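Local coordinates for protein DegT/DnrJ/EryC1/StrS aminotransferase (Brucella abortus 2308, PDB 4QGR) that binds pyridoxal 5'-phosphate and probably catalyses the transfer of an amino group, as a DegT/DnrJ/EryC1/StrS-type aminotransferase, at residues A271-E276 and L362-Q367; E315-V320 and S355-P360; D262-R267 and R292-Q297; E276-V281 and G372-F377; S299-N304 and E347-R352. All coordinates share one frame; numbering follows the deposited sequence.

Overall arrangement
All five contacts lie in the C-terminal part of the chain, in the small domain of a fold type I aminotransferase. Contacts 1 and 4, with centres 11 Å apart, pack helix 247-278 against helix 364-377, while contact 3 joins an earlier part of helix 247-278 to the loop before strand 298-301. Contacts 2 and 5 both reach the two-stranded sheet of 298-301 and 353-356, and a probable hydrogen bond links Ser-355 OG to Ser-299 OG. Tyr-274 OH and Pro-357 O tie contact 1 to contact 2. The side chains of Ala-296 in contact 3 and Ser-355 in contact 2 are about 7 and 11 Å from bound pyridoxal phosphate.

Contact 1. Residues A271-E276 and L362-Q367; sequences ARRYNE and LSEADQ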
# COMPACT_ATOMS: atom_id res chain seq x y z
N ALA A 271 -6.80 30.17 -12.07
CA ALA A 271 -6.06 29.82 -13.28
C ALA A 271 -6.33 30.79 -14.39
O ALA A 271 -5.42 31.16 -15.10
CB ALA A 271 -6.39 28.42 -13.75
N ARG A 272 -7.60 31.18 -14.55
CA ARG A 272 -7.96 32.12 -15.63
C ARG A 272 -7.32 33.48 -15.39
O ARG A 272 -6.87 34.13 -16.32
CB ARG A 272 -9.49 32.23 -15.78
CG ARG A 272 -10.08 30.97 -16.43
CD ARG A 272 -11.61 31.03 -16.59
NE ARG A 272 -12.14 29.77 -17.13
CZ ARG A 272 -12.13 29.43 -18.43
NH1 ARG A 272 -11.60 30.22 -19.36
NH2 ARG A 272 -12.64 28.26 -18.82
N ARG A 273 -7.27 33.89 -14.14
CA ARG A 273 -6.63 35.15 -13.80
C ARG A 273 -5.11 35.10 -14.09
O ARG A 273 -4.56 36.08 -14.63
CB ARG A 273 -6.92 35.56 -12.35
CG ARG A 273 -6.58 37.00 -12.03
CD ARG A 273 -7.30 37.41 -10.75
NE ARG A 273 -7.07 38.82 -10.45
CZ ARG A 273 -6.13 39.31 -9.66
NH1 ARG A 273 -5.28 38.52 -9.00
NH2 ARG A 273 -6.05 40.63 -9.48
N TYR A 274 -4.43 34.01 -13.77
CA TYR A 274 -3.03 33.89 -14.18
C TYR A 274 -2.91 33.94 -15.71
O TYR A 274 -2.02 34.61 -16.25
CB TYR A 274 -2.44 32.56 -13.76
CG TYR A 274 -1.81 32.39 -12.39
CD1 TYR A 274 -0.87 33.31 -11.87
CD2 TYR A 274 -2.06 31.22 -11.66
CE1 TYR A 274 -0.25 33.09 -10.66
CE2 TYR A 274 -1.45 30.97 -10.46
CZ TYR A 274 -0.52 31.91 -9.95
OH TYR A 274 0.10 31.64 -8.77
N ASN A 275 -3.76 33.18 -16.40
CA ASN A 275 -3.60 33.05 -17.86
C ASN A 275 -3.73 34.42 -18.54
O ASN A 275 -2.88 34.77 -19.35
CB ASN A 275 -4.60 32.05 -18.47
CG ASN A 275 -4.23 30.59 -18.18
OD1 ASN A 275 -3.14 30.27 -17.69
ND2 ASN A 275 -5.13 29.69 -18.53
N GLU A 276 -4.76 35.18 -18.16
CA GLU A 276 -5.00 36.49 -18.78
C GLU A 276 -3.88 37.48 -18.45
O GLU A 276 -3.52 38.30 -19.28
CB GLU A 276 -6.38 37.04 -18.39
CG GLU A 276 -7.51 36.22 -19.01
CD GLU A 276 -7.41 36.14 -20.55
OE1 GLU A 276 -7.19 37.19 -21.21
OE2 GLU A 276 -7.54 35.02 -21.11
N LEU A 362 -5.50 30.86 -2.58
CA LEU A 362 -4.55 31.88 -2.98
C LEU A 362 -5.27 33.21 -3.06
O LEU A 362 -6.26 33.35 -3.77
CB LEU A 362 -3.95 31.51 -4.34
CG LEU A 362 -2.78 32.34 -4.84
CD1 LEU A 362 -1.54 32.07 -3.97
CD2 LEU A 362 -2.51 32.04 -6.32
N SER A 363 -4.77 34.20 -2.32
CA SER A 363 -5.46 35.50 -2.29
C SER A 363 -5.17 36.32 -3.55
O SER A 363 -4.17 36.11 -4.24
CB SER A 363 -5.00 36.29 -1.06
OG SER A 363 -3.65 36.73 -1.20
N GLU A 364 -6.04 37.29 -3.80
CA GLU A 364 -5.81 38.22 -4.91
C GLU A 364 -4.46 38.89 -4.73
O GLU A 364 -3.68 38.97 -5.68
CB GLU A 364 -6.86 39.32 -4.96
CG GLU A 364 -8.15 38.96 -5.63
CD GLU A 364 -8.91 40.18 -6.12
OE1 GLU A 364 -8.30 41.24 -6.41
OE2 GLU A 364 -10.15 40.07 -6.20
N ALA A 365 -4.19 39.36 -3.53
CA ALA A 365 -2.92 40.03 -3.23
C ALA A 365 -1.71 39.13 -3.49
O ALA A 365 -0.71 39.57 -4.08
CB ALA A 365 -2.91 40.58 -1.79
N ASP A 366 -1.80 37.85 -3.12
CA ASP A 366 -0.66 36.99 -3.37
C ASP A 366 -0.50 36.69 -4.87
O ASP A 366 0.60 36.76 -5.45
CB ASP A 366 -0.77 35.72 -2.54
CG ASP A 366 -0.36 35.94 -1.09
OD1 ASP A 366 0.27 36.98 -0.78
OD2 ASP A 366 -0.66 35.07 -0.27
N GLN A 367 -1.61 36.44 -5.54
CA GLN A 367 -1.58 36.28 -6.97
C GLN A 367 -1.04 37.51 -7.68
O GLN A 367 -0.18 37.40 -8.56
CB GLN A 367 -2.96 35.91 -7.51
CG GLN A 367 -2.92 35.45 -8.93
CD GLN A 367 -4.17 34.69 -9.35
OE1 GLN A 367 -5.26 34.94 -8.88
NE2 GLN A 367 -3.99 33.73 -10.24
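Leu-362 meets Tyr-274 where helix 364-377 starts and packs against the long helix 247-278, a helix-helix pairing in the small domain of this fold type I aminotransferase. The Leu-362 methyl CD2 comes from the opposite direction to the phenol end, 3.6 Å from Tyr-274 OH, a hydroxyl that is hydrogen-bonded to Pro-357 O. Ser-363 is the N-cap of the second helix, its OG accepting from Asp-366 N at 2.9 Å. Glu-364 crosses Arg-273 at about a right angle. Its OE1 stands over one guanidinium face, 3.9 Å from Arg-273 NH2, a long salt bridge of charge alone in which no N-H is aimed at the oxygen. Arg-273 has its stronger partner in Asp-368. Gln-367 buries the most surface here. With CG anti to the backbone N (chi1 -168°) and the chain extended, its amide reaches in between Arg-273 and Tyr-274. OE1 lies at the guanidinium edge, 3.6 Å from Arg-273 NH1, while NE2 is hydrogen-bonded to Ile-270 O. The amide plane stands 86° from that of the ring, and Gln-367 NE2 sits over the centre of the Tyr-274 face, 3.3 Å from Tyr-274 CG.

Contact 2. Residues E315-V320 and S355-P360; sequences EGIPSV and SLPMHP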
# COMPACT_ATOMS: atom_id res chain seq x y z
N GLU A 315 11.77 36.66 -3.85
CA GLU A 315 10.60 37.42 -3.41
C GLU A 315 9.67 36.60 -2.55
O GLU A 315 8.54 37.01 -2.30
CB GLU A 315 9.83 37.96 -4.62
CG GLU A 315 10.57 39.01 -5.42
CD GLU A 315 10.75 40.32 -4.68
OE1 GLU A 315 9.89 40.66 -3.81
OE2 GLU A 315 11.79 40.97 -4.91
N GLY A 316 10.13 35.46 -2.04
CA GLY A 316 9.32 34.66 -1.11
C GLY A 316 8.23 33.83 -1.76
O GLY A 316 7.26 33.43 -1.10
N ILE A 317 8.39 33.55 -3.06
CA ILE A 317 7.38 32.79 -3.80
C ILE A 317 7.95 31.42 -4.15
O ILE A 317 8.96 31.34 -4.85
CB ILE A 317 6.94 33.56 -5.07
CG1 ILE A 317 6.29 34.89 -4.69
CG2 ILE A 317 6.02 32.71 -5.92
CD1 ILE A 317 6.39 35.96 -5.77
N PRO A 318 7.35 30.35 -3.62
CA PRO A 318 7.79 29.00 -3.99
C PRO A 318 7.31 28.62 -5.37
O PRO A 318 6.25 29.11 -5.83
CB PRO A 318 7.12 28.12 -2.94
CG PRO A 318 5.83 28.86 -2.64
CD PRO A 318 6.22 30.30 -2.65
N SER A 319 8.10 27.77 -6.04
CA SER A 319 7.69 27.21 -7.35
C SER A 319 8.41 25.89 -7.52
O SER A 319 9.44 25.65 -6.88
CB SER A 319 8.02 28.18 -8.47
OG SER A 319 9.43 28.42 -8.60
N VAL A 320 7.88 25.02 -8.37
CA VAL A 320 8.43 23.66 -8.50
C VAL A 320 8.45 23.28 -9.98
O VAL A 320 7.54 23.60 -10.72
CB VAL A 320 7.55 22.64 -7.78
CG1 VAL A 320 8.20 21.24 -7.76
CG2 VAL A 320 7.33 23.10 -6.36
N SER A 355 5.97 25.24 -12.36
CA SER A 355 4.66 25.29 -11.74
C SER A 355 4.60 26.33 -10.62
O SER A 355 5.53 26.48 -9.85
CB SER A 355 4.23 23.91 -11.24
OG SER A 355 4.28 22.96 -12.31
N LEU A 356 3.53 27.12 -10.61
CA LEU A 356 3.36 28.27 -9.70
C LEU A 356 2.39 27.91 -8.57
O LEU A 356 1.61 26.96 -8.70
CB LEU A 356 2.75 29.46 -10.47
CG LEU A 356 3.49 29.85 -11.75
CD1 LEU A 356 2.82 31.08 -12.38
CD2 LEU A 356 4.95 30.15 -11.40
N PRO A 357 2.40 28.65 -7.45
CA PRO A 357 1.43 28.39 -6.41
C PRO A 357 0.01 28.29 -6.97
O PRO A 357 -0.41 29.10 -7.77
CB PRO A 357 1.58 29.59 -5.49
CG PRO A 357 3.03 29.99 -5.66
CD PRO A 357 3.29 29.79 -7.12
N MET A 358 -0.69 27.24 -6.60
CA MET A 358 -2.00 26.98 -7.16
C MET A 358 -2.78 26.17 -6.16
O MET A 358 -2.42 25.06 -5.86
CB MET A 358 -1.89 26.20 -8.44
CG MET A 358 -3.25 25.70 -8.96
SD MET A 358 -4.63 26.90 -9.09
CE MET A 358 -3.95 27.84 -10.36
N HIS A 359 -3.80 26.79 -5.57
CA HIS A 359 -4.71 26.13 -4.64
C HIS A 359 -5.92 27.04 -4.47
O HIS A 359 -5.87 28.22 -4.88
CB HIS A 359 -4.01 25.83 -3.30
CG HIS A 359 -3.36 27.00 -2.65
ND1 HIS A 359 -4.04 27.86 -1.82
CD2 HIS A 359 -2.11 27.50 -2.75
CE1 HIS A 359 -3.22 28.78 -1.38
NE2 HIS A 359 -2.04 28.60 -1.92
N PRO A 360 -7.00 26.54 -3.84
CA PRO A 360 -8.21 27.34 -3.78
C PRO A 360 -8.13 28.60 -2.94
O PRO A 360 -9.01 29.46 -3.08
CB PRO A 360 -9.26 26.35 -3.22
CG PRO A 360 -8.68 24.98 -3.49
CD PRO A 360 -7.22 25.18 -3.33
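A single antiparallel beta bridge, the hydrogen-bonded pair Val-320 and Ser-355, brings the chain that follows helix 305-314 alongside strand 353-356, about 11 Å from the bound pyridoxal phosphate as measured from the Ser-355 side chain. Both backbone bonds are fairly straight: Ser-355 N gives to Val-320 O at 2.8 Å, and Val-320 N returns to Ser-355 O at 3.1 Å. Leu-356 bonds through its backbone to Tyr-298, so the strand has a neighbour along each edge. Beside the bridge, Ser-319 CB packs 3.3 Å from Ser-355 O. The hydroxyl of Ser-355 is turned beside its own backbone N (chi1 -55°) and is hydrogen-bonded to Ser-299 OG. Further along, the pyrrolidine of Pro-357 takes over. Its CD comes within 3.3 Å of Pro-318 O, and its CG lies 4.1 Å from the branch methyl CG2 of Ile-317, whose side chain crosses it at about a right angle. Ile-317 also packs on Leu-312 of helix 305-314 and on Ile-370 and Val-373 of helix 364-377, so it links the Pro-357 ring to both helices. Before these residues, Gly-316, with positive phi, is the C-prime residue of the Schellman motif that ends helix 305-314. A helix closed by a Schellman motif is thus followed, a few residues on, by a beta bridge, in the small domain of a fold type I enzyme.

Contact 3. Residues D262-R267 and R292-Q297; sequences DEMEAR and RSAWAQ
Met-264 lies across Arg-292 at about a right angle, with its CB over the centre of one guanidinium face, 3.6 Å from Arg-292 CZ. That flat group is held by bonds beyond the contact: NH1 pairs with Glu-261 and NH2 donates to Gly-176 O, so the methionine packs on a fixed plate. Two bends in the Met-264 chain (chi2 -67°, chi3 141°) turn its end away from the arginine and bring CE over Ala-294, 3.9 Å from Ala-294 CB. One helical turn on, Arg-267 runs extended along the loop. Its CD touches Ala-294 O at 3.3 Å, and its CB faces Trp-295 CD1. Trp-295 O comes near the guanidinium edge, but the angle there is too poor for a hydrogen bond. Arg-267 NH1 instead donates to a water lying in the guanidinium plane, 3.0 Å away, which also bonds to Ala-296 O. A second water, at the edge of the Trp-295 ring, joins Met-264 O (2.8 Å) to Ser-293 O (2.7 Å). Ser-293 shapes the loop as an ST turn, its OG accepting from Trp-295 N at 2.9 Å while its CB packs on one face of the indole. The helix is therefore joined to the loop by van der Waals packing and two water bridges, with no clear direct hydrogen bond between them. Between them the waters take up backbone carbonyls of helix and loop; the one at Ala-296 O lies on the residue whose side chain is about 4 Å from that of Gln-173, which binds pyridoxal phosphate.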
# COMPACT_ATOMS: atom_id res chain seq x y z
N ASP A 262 -16.77 23.58 -4.82
CA ASP A 262 -16.53 25.03 -4.66
C ASP A 262 -15.03 25.35 -4.89
O ASP A 262 -14.66 26.35 -5.53
CB ASP A 262 -16.99 25.48 -3.27
CG ASP A 262 -16.90 26.94 -3.10
OD1 ASP A 262 -17.79 27.65 -3.62
OD2 ASP A 262 -15.99 27.41 -2.41
N GLU A 263 -14.16 24.48 -4.37
CA GLU A 263 -12.73 24.60 -4.62
C GLU A 263 -12.36 24.54 -6.11
O GLU A 263 -11.42 25.20 -6.54
CB GLU A 263 -11.97 23.49 -3.91
CG GLU A 263 -11.87 23.72 -2.41
CD GLU A 263 -11.06 22.67 -1.69
OE1 GLU A 263 -10.88 21.55 -2.25
OE2 GLU A 263 -10.54 22.94 -0.59
N MET A 264 -13.06 23.69 -6.88
CA MET A 264 -12.89 23.65 -8.35
C MET A 264 -13.31 24.96 -9.02
O MET A 264 -12.62 25.45 -9.94
CB MET A 264 -13.64 22.46 -8.96
CG MET A 264 -12.94 21.15 -8.65
SD MET A 264 -11.34 21.04 -9.49
CE MET A 264 -10.29 20.27 -8.27
N GLU A 265 -14.37 25.59 -8.52
CA GLU A 265 -14.72 26.92 -9.04
C GLU A 265 -13.60 27.89 -8.77
O GLU A 265 -13.25 28.72 -9.63
CB GLU A 265 -16.06 27.40 -8.45
CG GLU A 265 -17.21 26.47 -8.83
CD GLU A 265 -18.50 26.75 -8.06
OE1 GLU A 265 -18.54 27.71 -7.25
OE2 GLU A 265 -19.49 26.01 -8.28
N ALA A 266 -13.04 27.83 -7.56
CA ALA A 266 -11.97 28.72 -7.17
C ALA A 266 -10.73 28.50 -8.02
O ALA A 266 -10.13 29.44 -8.49
CB ALA A 266 -11.62 28.53 -5.68
N ARG A 267 -10.36 27.25 -8.22
CA ARG A 267 -9.19 26.93 -9.04
C ARG A 267 -9.36 27.49 -10.46
O ARG A 267 -8.44 28.09 -11.00
CB ARG A 267 -8.95 25.44 -9.06
CG ARG A 267 -8.49 24.82 -7.75
CD ARG A 267 -8.62 23.28 -7.73
NE ARG A 267 -8.05 22.71 -6.51
CZ ARG A 267 -6.74 22.49 -6.29
NH1 ARG A 267 -5.85 22.71 -7.24
NH2 ARG A 267 -6.33 22.02 -5.12
N ARG A 292 -12.90 21.75 -17.84
CA ARG A 292 -12.43 22.27 -16.56
C ARG A 292 -11.27 21.39 -16.12
O ARG A 292 -11.38 20.17 -16.14
CB ARG A 292 -13.57 22.26 -15.53
CG ARG A 292 -13.19 22.95 -14.23
CD ARG A 292 -14.35 22.97 -13.23
NE ARG A 292 -14.63 21.69 -12.56
CZ ARG A 292 -15.69 21.45 -11.78
NH1 ARG A 292 -16.58 22.41 -11.54
NH2 ARG A 292 -15.85 20.26 -11.21
N SER A 293 -10.14 22.02 -15.80
CA SER A 293 -9.00 21.29 -15.23
C SER A 293 -9.12 21.24 -13.70
O SER A 293 -9.66 22.17 -13.06
CB SER A 293 -7.68 22.01 -15.60
OG SER A 293 -6.60 21.33 -14.97
N ALA A 294 -8.63 20.15 -13.09
CA ALA A 294 -8.48 20.13 -11.66
C ALA A 294 -7.33 21.03 -11.18
O ALA A 294 -7.28 21.34 -10.00
CB ALA A 294 -8.25 18.72 -11.16
N TRP A 295 -6.47 21.51 -12.10
CA TRP A 295 -5.32 22.37 -11.70
C TRP A 295 -4.56 21.79 -10.53
O TRP A 295 -4.22 22.50 -9.59
CB TRP A 295 -5.78 23.80 -11.39
CG TRP A 295 -6.37 24.46 -12.63
CD1 TRP A 295 -7.68 24.75 -12.86
CD2 TRP A 295 -5.67 24.83 -13.79
NE1 TRP A 295 -7.84 25.31 -14.10
CE2 TRP A 295 -6.60 25.36 -14.70
CE3 TRP A 295 -4.31 24.82 -14.15
CZ2 TRP A 295 -6.24 25.85 -15.94
CZ3 TRP A 295 -3.96 25.29 -15.44
CH2 TRP A 295 -4.91 25.80 -16.29
N ALA A 296 -4.22 20.51 -10.60
CA ALA A 296 -3.29 19.96 -9.65
C ALA A 296 -2.02 20.77 -9.62
O ALA A 296 -1.40 20.94 -8.56
CB ALA A 296 -2.99 18.53 -10.01
N GLN A 297 -1.60 21.28 -10.79
CA GLN A 297 -0.51 22.25 -10.89
C GLN A 297 -0.90 23.29 -11.95
O GLN A 297 -1.64 22.97 -12.92
CB GLN A 297 0.82 21.60 -11.35
CG GLN A 297 1.25 20.43 -10.48
CD GLN A 297 1.65 20.78 -9.08
OE1 GLN A 297 1.95 21.94 -8.79
NE2 GLN A 297 1.72 19.75 -8.19
O HOH W 1 -11.06 24.21 -11.97
O HOH W 2 -2.94 22.41 -6.65

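Contact 4. Residues E276-V281 and G372-F377; sequences EALKDV and GVIRGF
Asp-280 and Arg-375 form an end-on, two-nitrogen salt bridge where helix 247-278 runs out beside helix 364-377, a helix-helix packing in the small domain. Arg-375 NH1 donates to Asp-280 OD1 at 2.8 Å and NH2 to OD2 at 3.1 Å, each oxygen using its syn lone pair. The carboxylate and guanidinium planes are only 16° apart, so the two bonds hold the groups nearly coplanar. NH1 has a second, weak bond to Ala-277 O, strongly bent despite its 2.6 Å length. A bend in the Arg-375 chain (chi3 69°) carries its end across to these acceptors. Over one guanidinium face, toward the rim, stands Val-281 CG1. Beside the salt bridge the contact is apolar: Leu-278 crosses Ile-374 at about a right angle, with Leu-278 CD2 3.7 Å from Ile-374 CG2, and Val-281 CG2 lies 4.3 Å from that same methyl. Ile-374 packs further on Leu-312 of helix 305-314, which extends this apolar packing to a third helix, while Leu-278 also rests on Val-284. Within 276-281, Lys-279 NZ bridges back to Glu-276 OE1 at 2.8 Å, meeting that oxygen on its syn side, 29° out of the carboxylate plane.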
# COMPACT_ATOMS: atom_id res chain seq x y z
N GLU A 276 -4.76 35.18 -18.16
CA GLU A 276 -5.00 36.49 -18.78
C GLU A 276 -3.88 37.48 -18.45
O GLU A 276 -3.52 38.30 -19.28
CB GLU A 276 -6.38 37.04 -18.39
CG GLU A 276 -7.51 36.22 -19.01
CD GLU A 276 -7.41 36.14 -20.55
OE1 GLU A 276 -7.19 37.19 -21.21
OE2 GLU A 276 -7.54 35.02 -21.11
N ALA A 277 -3.29 37.38 -17.26
CA ALA A 277 -2.29 38.36 -16.84
C ALA A 277 -0.91 38.02 -17.37
O ALA A 277 -0.06 38.91 -17.48
CB ALA A 277 -2.28 38.47 -15.32
N LEU A 278 -0.66 36.74 -17.66
CA LEU A 278 0.70 36.28 -17.98
C LEU A 278 0.95 35.89 -19.43
O LEU A 278 2.10 35.69 -19.82
CB LEU A 278 1.06 35.07 -17.08
CG LEU A 278 1.24 35.42 -15.59
CD1 LEU A 278 1.34 34.15 -14.77
CD2 LEU A 278 2.45 36.31 -15.38
N LYS A 279 -0.11 35.78 -20.22
CA LYS A 279 -0.00 35.21 -21.55
C LYS A 279 0.96 35.94 -22.50
O LYS A 279 1.47 35.32 -23.44
CB LYS A 279 -1.39 35.13 -22.21
CG LYS A 279 -2.05 36.45 -22.47
CD LYS A 279 -3.47 36.21 -22.95
CE LYS A 279 -4.23 37.53 -23.03
NZ LYS A 279 -5.63 37.27 -23.48
N ASP A 280 1.21 37.21 -22.26
CA ASP A 280 2.14 37.96 -23.10
C ASP A 280 3.61 37.89 -22.72
O ASP A 280 4.45 38.38 -23.47
CB ASP A 280 1.71 39.43 -23.16
CG ASP A 280 1.73 40.12 -21.82
OD1 ASP A 280 1.37 39.52 -20.76
OD2 ASP A 280 2.11 41.29 -21.79
N VAL A 281 3.94 37.34 -21.55
CA VAL A 281 5.33 37.22 -21.12
C VAL A 281 5.80 35.76 -20.95
O VAL A 281 7.00 35.50 -20.97
CB VAL A 281 5.61 37.98 -19.80
CG1 VAL A 281 5.55 39.48 -20.02
CG2 VAL A 281 4.66 37.56 -18.68
N GLY A 372 3.26 40.06 -10.65
CA GLY A 372 4.15 41.21 -10.73
C GLY A 372 5.60 40.79 -10.89
O GLY A 372 6.35 41.39 -11.63
N VAL A 373 6.00 39.76 -10.18
CA VAL A 373 7.39 39.36 -10.20
C VAL A 373 7.71 38.75 -11.55
O VAL A 373 8.78 39.02 -12.13
CB VAL A 373 7.72 38.38 -9.05
CG1 VAL A 373 9.13 37.83 -9.19
CG2 VAL A 373 7.56 39.07 -7.71
N ILE A 374 6.77 37.95 -12.08
CA ILE A 374 6.99 37.29 -13.36
C ILE A 374 7.07 38.34 -14.49
O ILE A 374 7.98 38.30 -15.32
CB ILE A 374 5.89 36.23 -13.64
CG1 ILE A 374 5.97 35.11 -12.59
CG2 ILE A 374 6.05 35.64 -15.05
CD1 ILE A 374 4.84 34.12 -12.64
N ARG A 375 6.13 39.28 -14.50
CA ARG A 375 6.11 40.33 -15.52
C ARG A 375 7.39 41.19 -15.43
O ARG A 375 8.03 41.52 -16.45
CB ARG A 375 4.86 41.21 -15.35
CG ARG A 375 3.54 40.47 -15.63
CD ARG A 375 2.36 41.42 -15.64
NE ARG A 375 2.49 42.28 -16.81
CZ ARG A 375 2.17 41.91 -18.04
NH1 ARG A 375 1.65 40.71 -18.29
NH2 ARG A 375 2.37 42.73 -19.05
N GLY A 376 7.79 41.50 -14.19
CA GLY A 376 8.98 42.30 -13.95
C GLY A 376 10.23 41.60 -14.44
O GLY A 376 11.09 42.23 -15.04
N PHE A 377 10.34 40.30 -14.16
CA PHE A 377 11.45 39.49 -14.65
C PHE A 377 11.58 39.60 -16.16
O PHE A 377 12.70 39.66 -16.67
CB PHE A 377 11.27 38.00 -14.28
CG PHE A 377 12.43 37.13 -14.70
CD1 PHE A 377 13.63 37.13 -13.99
CD2 PHE A 377 12.33 36.33 -15.83
CE1 PHE A 377 14.69 36.34 -14.39
CE2 PHE A 377 13.40 35.52 -16.23
CZ PHE A 377 14.57 35.54 -15.51

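Contact 5. Residues S299-N304 and E347-R352; sequences SIESEN and ESLPSR
Ser-302 N donates to Arg-352 O at 2.9 Å, and Glu-301 CA makes a C-H···O contact of 3.2 Å with the same carbonyl, which carries the antiparallel pairing of strands 298-301 and 353-356 in the small domain's two-stranded sheet past its regular end. Further into the sheet, Ile-300 is backbone-bonded to Leu-354. The side chains of Glu-301 and Arg-352 lie side by side, pointing the same way. Arg-352 starts from the position between its backbone N and carbonyl carbon (chi1 62°) and then extends, which brings NE against the carboxylate. Arg-352 NE gives Glu-301 OE1 a 2.7 Å bond within a salt bridge. The oxygen lies in the guanidinium plane, yet the donor stands 47° out of the carboxylate plane, the two planes being 49° apart. Glu-301 OE2 has its strongest partner in Tyr-116 OH, and a water links it to Arg-352 NH2, 2.9 Å from the nitrogen. The methyl CD2 of Leu-349 packs 3.5 Å from Glu-301 OE2, and Leu-349 CA covers the centre of one guanidinium face. On the helix side, Arg-352 NH1 reaches Ser-348 OG through a weak bond. The carboxylate bond, with the weaker serine bond and the Leu-349 packing, probably limits the rotation of the guanidinium. A second water bridges the two segments, donating to Ser-302 O at 2.9 Å and to Ser-351 O at 2.8 Å.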
# COMPACT_ATOMS: atom_id res chain seq x y z
N SER A 299 1.04 25.23 -14.60
CA SER A 299 2.34 25.09 -15.22
C SER A 299 2.51 25.99 -16.45
O SER A 299 1.74 25.86 -17.43
CB SER A 299 2.56 23.64 -15.61
OG SER A 299 2.59 22.78 -14.45
N ILE A 300 3.54 26.82 -16.40
CA ILE A 300 3.91 27.77 -17.45
C ILE A 300 5.22 27.33 -18.09
O ILE A 300 5.89 26.45 -17.57
CB ILE A 300 4.07 29.20 -16.92
CG1 ILE A 300 5.19 29.27 -15.87
CG2 ILE A 300 2.73 29.65 -16.36
CD1 ILE A 300 5.78 30.61 -15.62
N GLU A 301 5.57 27.93 -19.21
CA GLU A 301 6.92 27.82 -19.74
C GLU A 301 7.51 29.20 -19.88
O GLU A 301 6.84 30.12 -20.30
CB GLU A 301 6.97 27.09 -21.08
CG GLU A 301 6.41 25.68 -21.04
CD GLU A 301 6.15 25.14 -22.43
OE1 GLU A 301 6.94 25.41 -23.33
OE2 GLU A 301 5.15 24.44 -22.62
N SER A 302 8.78 29.34 -19.54
CA SER A 302 9.45 30.63 -19.57
C SER A 302 10.84 30.55 -20.16
O SER A 302 11.54 29.58 -19.93
CB SER A 302 9.56 31.16 -18.14
OG SER A 302 10.24 32.39 -18.08
N GLU A 303 11.23 31.59 -20.92
CA GLU A 303 12.65 31.85 -21.21
C GLU A 303 13.36 32.05 -19.87
O GLU A 303 12.74 32.54 -18.92
CB GLU A 303 12.84 33.10 -22.08
N ASN A 304 14.65 31.68 -19.79
CA ASN A 304 15.42 31.78 -18.56
C ASN A 304 14.63 31.30 -17.34
O ASN A 304 14.49 32.04 -16.35
CB ASN A 304 15.90 33.21 -18.38
CG ASN A 304 16.73 33.68 -19.56
OD1 ASN A 304 16.41 34.68 -20.20
ND2 ASN A 304 17.80 32.94 -19.86
N GLU A 347 11.72 15.69 -23.69
CA GLU A 347 13.11 15.97 -23.35
C GLU A 347 13.41 17.47 -23.16
O GLU A 347 14.32 17.83 -22.39
CB GLU A 347 14.03 15.37 -24.43
CG GLU A 347 14.08 13.86 -24.33
CD GLU A 347 15.02 13.21 -25.32
OE1 GLU A 347 15.75 13.96 -26.03
OE2 GLU A 347 15.06 11.96 -25.39
N SER A 348 12.71 18.32 -23.89
CA SER A 348 12.96 19.76 -23.82
C SER A 348 12.13 20.52 -22.77
O SER A 348 12.58 21.55 -22.26
CB SER A 348 12.76 20.40 -25.18
OG SER A 348 11.44 20.20 -25.61
N LEU A 349 10.94 20.03 -22.44
CA LEU A 349 10.14 20.70 -21.41
C LEU A 349 10.82 20.97 -20.08
O LEU A 349 10.56 22.04 -19.50
CB LEU A 349 8.83 19.94 -21.13
CG LEU A 349 7.74 20.20 -22.12
CD1 LEU A 349 6.58 19.26 -21.85
CD2 LEU A 349 7.28 21.67 -22.04
N PRO A 350 11.60 20.01 -19.55
CA PRO A 350 12.31 20.25 -18.30
C PRO A 350 13.20 21.48 -18.28
O PRO A 350 13.50 21.98 -17.19
CB PRO A 350 13.15 18.98 -18.10
CG PRO A 350 12.41 17.92 -18.84
CD PRO A 350 11.86 18.65 -20.04
N SER A 351 13.60 22.01 -19.44
CA SER A 351 14.45 23.19 -19.45
C SER A 351 13.66 24.48 -19.38
O SER A 351 14.26 25.53 -19.20
CB SER A 351 15.36 23.21 -20.68
OG SER A 351 14.60 23.38 -21.88
N ARG A 352 12.34 24.42 -19.54
CA ARG A 352 11.54 25.63 -19.61
C ARG A 352 10.25 25.65 -18.78
O ARG A 352 9.69 26.72 -18.60
CB ARG A 352 11.25 25.99 -21.06
CG ARG A 352 10.44 24.96 -21.83
CD ARG A 352 10.32 25.28 -23.35
NE ARG A 352 9.31 24.38 -23.97
CZ ARG A 352 9.57 23.28 -24.71
NH1 ARG A 352 10.81 22.93 -25.00
NH2 ARG A 352 8.58 22.54 -25.21
O HOH W 3 5.87 23.47 -25.25
O HOH W 4 14.16 28.30 -19.83